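Local structure of alpha-1,4-endofucoidanase (Mariniflexile fucanivorans, 6DLH) at residues N59-R64 with A121-V126; S227-M232 with F269-G274. The protein hydrolyses alpha-1,4 linkages inside fucoidan chains as a family GH107 glycoside hydrolase, probably by a retaining mechanism, and carries Ig-like domains behind its catalytic domain. One frame throughout, in Å; residues are numbered along the deposited sequence.

Interaction 1 of 2, residues N59-R64 with A121-V126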
ATOM      1  N   ASN A  59      -6.997   8.104  -0.961  1.00 42.32           N
ATOM      2  CA  ASN A  59      -7.408   6.709  -1.071  1.00 42.16           C
ATOM      3  C   ASN A  59      -6.555   5.774  -0.208  1.00 40.31           C
ATOM      4  O   ASN A  59      -7.096   4.846   0.379  1.00 40.85           O
ATOM      5  CB  ASN A  59      -7.468   6.229  -2.523  1.00 43.50           C
ATOM      6  CG  ASN A  59      -8.602   6.828  -3.331  1.00 44.62           C
ATOM      7  OD1 ASN A  59      -9.591   7.303  -2.782  1.00 44.07           O
ATOM      8  ND2 ASN A  59      -8.483   6.781  -4.649  1.00 44.21           N
ATOM      9  N   ILE A  60      -5.239   6.016  -0.113  1.00 39.93           N
ATOM     10  CA  ILE A  60      -4.318   5.075   0.518  1.00 39.19           C
ATOM     11  C   ILE A  60      -4.258   5.280   2.033  1.00 39.68           C
ATOM     12  O   ILE A  60      -3.740   4.432   2.759  1.00 37.30           O
ATOM     13  CB  ILE A  60      -2.911   5.131  -0.126  1.00 37.05           C
ATOM     14  CG1 ILE A  60      -2.025   3.951   0.286  1.00 34.84           C
ATOM     15  CG2 ILE A  60      -2.227   6.459   0.158  1.00 38.60           C
ATOM     16  CD1 ILE A  60      -2.521   2.600  -0.189  1.00 32.66           C
ATOM     17  N   GLU A  61      -4.766   6.419   2.511  1.00 41.73           N
ATOM     18  CA  GLU A  61      -4.752   6.714   3.935  1.00 41.43           C
ATOM     19  C   GLU A  61      -5.478   5.609   4.702  1.00 38.32           C
ATOM     20  O   GLU A  61      -6.609   5.254   4.367  1.00 36.50           O
ATOM     21  CB  GLU A  61      -5.380   8.086   4.181  1.00 43.62           C
ATOM     22  CG  GLU A  61      -4.430   9.230   3.877  1.00 47.73           C
ATOM     23  CD  GLU A  61      -5.083  10.552   3.509  1.00 48.04           C
ATOM     24  OE1 GLU A  61      -6.316  10.573   3.292  1.00 46.72           O
ATOM     25  OE2 GLU A  61      -4.345  11.550   3.418  1.00 47.72           O
ATOM     26  N   GLY A  62      -4.798   5.050   5.710  1.00 36.25           N
ATOM     27  CA  GLY A  62      -5.413   4.103   6.629  1.00 37.69           C
ATOM     28  C   GLY A  62      -5.354   2.647   6.161  1.00 36.80           C
ATOM     29  O   GLY A  62      -5.831   1.759   6.863  1.00 36.54           O
ATOM     30  N   ILE A  63      -4.767   2.402   4.982  1.00 35.57           N
ATOM     31  CA  ILE A  63      -4.720   1.064   4.412  1.00 32.23           C
ATOM     32  C   ILE A  63      -3.629   0.278   5.129  1.00 31.99           C
ATOM     33  O   ILE A  63      -2.582   0.837   5.448  1.00 30.76           O
ATOM     34  CB  ILE A  63      -4.533   1.116   2.880  1.00 32.65           C
ATOM     35  CG1 ILE A  63      -5.767   1.715   2.188  1.00 30.31           C
ATOM     36  CG2 ILE A  63      -4.151  -0.249   2.307  1.00 30.19           C
ATOM     37  CD1 ILE A  63      -7.077   1.002   2.486  1.00 31.17           C
ATOM     38  N   ARG A  64      -3.902  -1.009   5.398  1.00 32.01           N
ATOM     39  CA  ARG A  64      -3.031  -1.815   6.243  1.00 32.42           C
ATOM     40  C   ARG A  64      -2.772  -3.175   5.590  1.00 30.72           C
ATOM     41  O   ARG A  64      -3.631  -3.698   4.890  1.00 30.13           O
ATOM     42  CB  ARG A  64      -3.649  -1.952   7.640  1.00 33.14           C
ATOM     43  CG  ARG A  64      -3.811  -0.630   8.382  1.00 34.44           C
ATOM     44  CD  ARG A  64      -2.449  -0.042   8.699  1.00 34.96           C
ATOM     45  NE  ARG A  64      -2.474   1.158   9.516  1.00 37.05           N
ATOM     46  CZ  ARG A  64      -2.267   2.387   9.055  1.00 39.09           C
ATOM     47  NH1 ARG A  64      -2.082   2.588   7.761  1.00 36.92           N
ATOM     48  NH2 ARG A  64      -2.244   3.411   9.890  1.00 38.59           N
ATOM     49  N   ALA A 121       0.031  11.909  -2.751  1.00 45.51           N
ATOM     50  CA  ALA A 121       0.597  11.259  -1.582  1.00 44.15           C
ATOM     51  C   ALA A 121      -0.464  11.220  -0.484  1.00 47.19           C
ATOM     52  O   ALA A 121      -1.500  11.872  -0.599  1.00 44.38           O
ATOM     53  CB  ALA A 121       1.855  11.964  -1.135  1.00 39.81           C
ATOM     54  N   PRO A 122      -0.268  10.420   0.589  1.00 48.92           N
ATOM     55  CA  PRO A 122      -1.092  10.551   1.791  1.00 49.33           C
ATOM     56  C   PRO A 122      -0.679  11.814   2.547  1.00 48.32           C
ATOM     57  O   PRO A 122       0.514  12.089   2.692  1.00 46.70           O
ATOM     58  CB  PRO A 122      -0.718   9.292   2.588  1.00 47.84           C
ATOM     59  CG  PRO A 122       0.709   9.000   2.168  1.00 46.34           C
ATOM     60  CD  PRO A 122       0.746   9.358   0.699  1.00 47.56           C
ATOM     61  N   ARG A 123      -1.677  12.573   3.024  1.00 48.70           N
ATOM     62  CA  ARG A 123      -1.444  13.811   3.759  1.00 49.09           C
ATOM     63  C   ARG A 123      -0.640  13.504   5.020  1.00 50.76           C
ATOM     64  O   ARG A 123      -1.012  12.631   5.803  1.00 55.89           O
ATOM     65  CB  ARG A 123      -2.768  14.503   4.106  1.00 46.72           C
ATOM     66  CG  ARG A 123      -3.587  14.956   2.907  1.00 44.50           C
ATOM     67  CD  ARG A 123      -5.006  15.303   3.310  1.00 45.64           C
ATOM     68  NE  ARG A 123      -5.928  14.175   3.263  1.00 44.78           N
ATOM     69  CZ  ARG A 123      -7.123  14.182   2.669  1.00 47.80           C
ATOM     70  NH1 ARG A 123      -7.588  15.284   2.106  1.00 47.66           N
ATOM     71  NH2 ARG A 123      -7.861  13.084   2.653  1.00 48.01           N
ATOM     72  N   GLU A 124       0.467  14.229   5.201  1.00 53.63           N
ATOM     73  CA  GLU A 124       1.430  13.957   6.259  1.00 55.89           C
ATOM     74  C   GLU A 124       0.755  13.968   7.630  1.00 58.16           C
ATOM     75  O   GLU A 124       1.237  13.332   8.566  1.00 60.49           O
ATOM     76  CB  GLU A 124       2.561  14.987   6.207  1.00 60.68           C
ATOM     77  CG  GLU A 124       3.947  14.383   6.354  1.00 65.64           C
ATOM     78  CD  GLU A 124       4.349  13.932   7.748  1.00 67.99           C
ATOM     79  OE1 GLU A 124       3.834  14.502   8.724  1.00 71.96           O
ATOM     80  OE2 GLU A 124       5.188  13.016   7.852  1.00 69.41           O
ATOM     81  N   SER A 125      -0.364  14.690   7.748  1.00 56.44           N
ATOM     82  CA  SER A 125      -1.013  14.868   9.039  1.00 56.88           C
ATOM     83  C   SER A 125      -2.011  13.739   9.309  1.00 55.06           C
ATOM     84  O   SER A 125      -2.542  13.630  10.414  1.00 51.41           O
ATOM     85  CB  SER A 125      -1.651  16.241   9.149  1.00 54.06           C
ATOM     86  OG  SER A 125      -2.673  16.412   8.176  1.00 48.86           O
ATOM     87  N   VAL A 126      -2.243  12.893   8.298  1.00 53.18           N
ATOM     88  CA  VAL A 126      -3.264  11.859   8.371  1.00 50.71           C
ATOM     89  C   VAL A 126      -2.620  10.493   8.601  1.00 50.70           C
ATOM     90  O   VAL A 126      -2.887   9.854   9.615  1.00 52.17           O
ATOM     91  CB  VAL A 126      -4.175  11.871   7.130  1.00 49.45           C
ATOM     92  CG1 VAL A 126      -5.243  10.790   7.201  1.00 50.58           C
ATOM     93  CG2 VAL A 126      -4.806  13.236   6.916  1.00 47.92           C
TER
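Glu61 OE2 takes two hydrogen bonds from Arg123. The backbone Arg123 N reaches Glu61 OE2 at 2.9 Å on the anti lone pair, and Arg123 NE comes to the syn side of the same oxygen at 3.1 Å. The other carboxylate oxygen, Glu61 OE1, receives Arg123 NH2 on its syn lone pair at 3.0 Å, with an N-H...O angle of 156°. This is a side-on, two-nitrogen salt bridge, with carboxylate and guanidinium planes only 17° apart. A bend at chi3 of Arg123 (-89°) folds the guanidinium back to the carboxylate. The three bonds hold the carboxylate against rotation. Glu61 sits at the second position of a type II beta turn from Ile60 to Ile63, where Gly62 follows with positive phi. The turn lies in the loop between strand 46-49 and helix 66-71. Its partner loop leads into helix 129-139. Val126 CG1 lies 3.7 Å from Glu61 CD, and the two side chains cross at about a right angle. Pro122 CB packs against Glu61 CG at 3.9 Å and against Ile60 CG2 at 4.0 Å. Ile60 and Pro122 run side by side, and both touch Pro129. Asp127 also accepts from Gly62 N.

Interaction 2 of 2, residues S227-M232 with F269-G274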
ATOM      1  N   SER A 227      10.741   0.602 -15.617  1.00 34.53           N
ATOM      2  CA  SER A 227      10.701   1.537 -16.733  1.00 36.34           C
ATOM      3  C   SER A 227      11.981   2.365 -16.811  1.00 35.72           C
ATOM      4  O   SER A 227      11.961   3.479 -17.327  1.00 37.18           O
ATOM      5  CB  SER A 227       9.485   2.425 -16.650  1.00 36.43           C
ATOM      6  OG  SER A 227       8.300   1.663 -16.796  1.00 41.34           O
ATOM      7  N   ALA A 228      13.085   1.792 -16.315  1.00 36.42           N
ATOM      8  CA  ALA A 228      14.359   2.474 -16.146  1.00 37.34           C
ATOM      9  C   ALA A 228      15.011   2.782 -17.497  1.00 39.92           C
ATOM     10  O   ALA A 228      15.497   3.887 -17.699  1.00 43.18           O
ATOM     11  CB  ALA A 228      15.259   1.661 -15.246  1.00 35.47           C
ATOM     12  N   ASP A 229      15.014   1.822 -18.427  1.00 39.08           N
ATOM     13  CA  ASP A 229      15.612   2.079 -19.728  1.00 40.97           C
ATOM     14  C   ASP A 229      14.725   3.013 -20.549  1.00 42.68           C
ATOM     15  O   ASP A 229      15.233   3.766 -21.377  1.00 45.84           O
ATOM     16  CB  ASP A 229      16.015   0.803 -20.476  1.00 38.85           C
ATOM     17  CG  ASP A 229      14.864  -0.137 -20.790  1.00 40.23           C
ATOM     18  OD1 ASP A 229      13.734   0.137 -20.343  1.00 39.97           O
ATOM     19  OD2 ASP A 229      15.111  -1.145 -21.481  1.00 42.83           O
ATOM     20  N   ASN A 230      13.405   2.963 -20.316  1.00 41.62           N
ATOM     21  CA  ASN A 230      12.466   3.814 -21.034  1.00 40.45           C
ATOM     22  C   ASN A 230      12.827   5.288 -20.842  1.00 42.70           C
ATOM     23  O   ASN A 230      12.777   6.063 -21.796  1.00 41.91           O
ATOM     24  CB  ASN A 230      11.012   3.593 -20.605  1.00 40.35           C
ATOM     25  CG  ASN A 230      10.506   2.180 -20.811  1.00 39.93           C
ATOM     26  OD1 ASN A 230      10.930   1.249 -20.130  1.00 38.17           O
ATOM     27  ND2 ASN A 230       9.564   2.016 -21.725  1.00 39.76           N
ATOM     28  N   VAL A 231      13.175   5.674 -19.606  1.00 45.01           N
ATOM     29  CA  VAL A 231      13.316   7.084 -19.268  1.00 46.03           C
ATOM     30  C   VAL A 231      14.786   7.468 -19.101  1.00 47.27           C
ATOM     31  O   VAL A 231      15.189   8.548 -19.532  1.00 51.14           O
ATOM     32  CB  VAL A 231      12.460   7.505 -18.053  1.00 47.30           C
ATOM     33  CG1 VAL A 231      12.832   6.753 -16.781  1.00 47.37           C
ATOM     34  CG2 VAL A 231      12.515   9.008 -17.821  1.00 44.04           C
ATOM     35  N   MET A 232      15.584   6.595 -18.482  1.00 45.13           N
ATOM     36  CA  MET A 232      16.976   6.923 -18.219  1.00 46.77           C
ATOM     37  C   MET A 232      17.840   6.754 -19.466  1.00 49.59           C
ATOM     38  O   MET A 232      18.793   7.508 -19.653  1.00 49.56           O
ATOM     39  CB  MET A 232      17.544   6.091 -17.069  1.00 45.83           C
ATOM     40  CG  MET A 232      17.075   6.611 -15.745  1.00 45.68           C
ATOM     41  SD  MET A 232      16.848   5.350 -14.500  1.00 47.65           S
ATOM     42  CE  MET A 232      18.477   5.247 -13.777  1.00 42.40           C
ATOM     43  N   PHE A 269      17.362  -2.204 -11.543  1.00 31.06           N
ATOM     44  CA  PHE A 269      16.731  -1.370 -12.554  1.00 30.63           C
ATOM     45  C   PHE A 269      16.168  -2.252 -13.666  1.00 30.02           C
ATOM     46  O   PHE A 269      16.831  -3.181 -14.113  1.00 29.28           O
ATOM     47  CB  PHE A 269      17.756  -0.394 -13.141  1.00 32.09           C
ATOM     48  CG  PHE A 269      18.313   0.594 -12.147  1.00 34.15           C
ATOM     49  CD1 PHE A 269      19.426   0.282 -11.382  1.00 33.58           C
ATOM     50  CD2 PHE A 269      17.712   1.833 -11.970  1.00 34.98           C
ATOM     51  CE1 PHE A 269      19.932   1.191 -10.467  1.00 35.09           C
ATOM     52  CE2 PHE A 269      18.219   2.743 -11.054  1.00 34.05           C
ATOM     53  CZ  PHE A 269      19.326   2.416 -10.302  1.00 34.20           C
ATOM     54  N   ASN A 270      14.946  -1.948 -14.114  1.00 30.05           N
ATOM     55  CA  ASN A 270      14.364  -2.664 -15.236  1.00 30.47           C
ATOM     56  C   ASN A 270      14.883  -2.073 -16.546  1.00 31.27           C
ATOM     57  O   ASN A 270      14.371  -1.054 -17.013  1.00 30.49           O
ATOM     58  CB  ASN A 270      12.837  -2.628 -15.224  1.00 29.43           C
ATOM     59  CG  ASN A 270      12.230  -3.482 -16.318  1.00 30.12           C
ATOM     60  OD1 ASN A 270      12.945  -4.168 -17.051  1.00 30.17           O
ATOM     61  ND2 ASN A 270      10.914  -3.454 -16.437  1.00 28.93           N
ATOM     62  N   ASN A 271      15.881  -2.742 -17.137  1.00 31.84           N
ATOM     63  CA  ASN A 271      16.403  -2.371 -18.445  1.00 31.76           C
ATOM     64  C   ASN A 271      16.003  -3.423 -19.483  1.00 33.43           C
ATOM     65  O   ASN A 271      16.747  -3.683 -20.433  1.00 35.11           O
ATOM     66  CB  ASN A 271      17.919  -2.145 -18.416  1.00 31.44           C
ATOM     67  CG  ASN A 271      18.348  -0.967 -17.564  1.00 30.85           C
ATOM     68  OD1 ASN A 271      17.767   0.114 -17.650  1.00 29.33           O
ATOM     69  ND2 ASN A 271      19.349  -1.175 -16.724  1.00 29.54           N
ATOM     70  N   SER A 272      14.807  -4.003 -19.303  1.00 31.71           N
ATOM     71  CA  SER A 272      14.199  -4.933 -20.245  1.00 32.39           C
ATOM     72  C   SER A 272      14.702  -6.361 -20.040  1.00 30.64           C
ATOM     73  O   SER A 272      15.716  -6.601 -19.381  1.00 30.10           O
ATOM     74  CB  SER A 272      14.363  -4.487 -21.683  1.00 34.40           C
ATOM     75  OG  SER A 272      13.658  -3.275 -21.907  1.00 39.09           O
ATOM     76  N   VAL A 273      13.957  -7.306 -20.624  1.00 29.25           N
ATOM     77  CA  VAL A 273      14.294  -8.720 -20.586  1.00 29.61           C
ATOM     78  C   VAL A 273      15.580  -8.948 -21.384  1.00 30.57           C
ATOM     79  O   VAL A 273      15.899  -8.182 -22.292  1.00 30.38           O
ATOM     80  CB  VAL A 273      13.123  -9.576 -21.111  1.00 29.50           C
ATOM     81  CG1 VAL A 273      12.881  -9.395 -22.611  1.00 28.72           C
ATOM     82  CG2 VAL A 273      13.278 -11.047 -20.753  1.00 29.18           C
ATOM     83  N   GLY A 274      16.328  -9.999 -21.023  1.00 30.40           N
ATOM     84  CA  GLY A 274      17.523 -10.376 -21.761  1.00 29.51           C
ATOM     85  C   GLY A 274      17.206 -11.161 -23.032  1.00 28.73           C
ATOM     86  O   GLY A 274      16.284 -10.823 -23.769  1.00 29.18           O
TER
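Asp229 and Ser272 make the shortest polar bond of this contact. Ser272 OG donates to the syn lone pair of Asp229 OD2 at 2.6 Å. The Asp229 carboxylate reaches it with CG between the backbone N and the carbonyl carbon (chi1 61°). With an alanine here the acceptor is gone, and the Ser272 hydroxyl would probably lose its mate and be freer to turn.

Backbone bonds join the same two segments. Asn270 O accepts from Asp229 N at 3.3 Å, with an N-H...O angle of 154°. It also takes a weak bond from Ala228 N. One carbonyl thus serves two amides of the first turn of helix 228-233. Asn270 uses its side chain to shape its own loop: OD1 accepts from Ser272 N at 2.9 Å, an Asx turn. Its ND2 is bound to Asp226.

Segment 227-232 follows strand 222-226, and segment 269-274 starts with the last residue of strand 266-269 and runs on into a loop. The contact lies at the C-terminal ends of these neighbouring parallel strands. Both belong to the catalytic domain's parallel sheet, consistent with a (beta/alpha)8-type barrel as in GH29 fucosidases. Ser227 OG turns to Arg156 and Asn149, and Asn271 OD1 bonds to Tyr251.

Apolar contacts lie on the Phe269 side. Ala228 CB meets Phe269 CB at 3.9 Å and lies near the ring plane, at its edge. Met232 CE comes obliquely to Phe269 CE2 at 3.7 Å, and the two side chains cross at about a right angle. Met232 SD is 5.4 Å from the ring centroid, 61° off the normal, a Met-aromatic contact. Bends at chi2 and chi3 of Met232 carry the methyl to the ring. Tyr251 meets the Phe269 ring edge-to-face, and Phe254 of helix 249-259 also touches Phe269.

How the interactions relate
From the N terminus, the chain leaves strand 46-49 and enters the loop 59-64. Interaction 1 closes when residues 121-126 return to that loop, before helix 129-139. The loop it closes includes helix 66-71, strand 80-84 and helix 100-104. The chain passes through strands 143-149 and 222-226. Interaction 2 opens at 227-232 and closes at 269-274, with helix 249-259 and most of strand 266-269 between. The contacts lie in series, neither nested nor crossed. The centres of interaction 1 and interaction 2 are about 30 Å apart. Interaction 1 joins two connecting loops. Interaction 2 ties the start of helix 228-233 to the end of strand 266-269 and the loop after it, at one border of the parallel sheet.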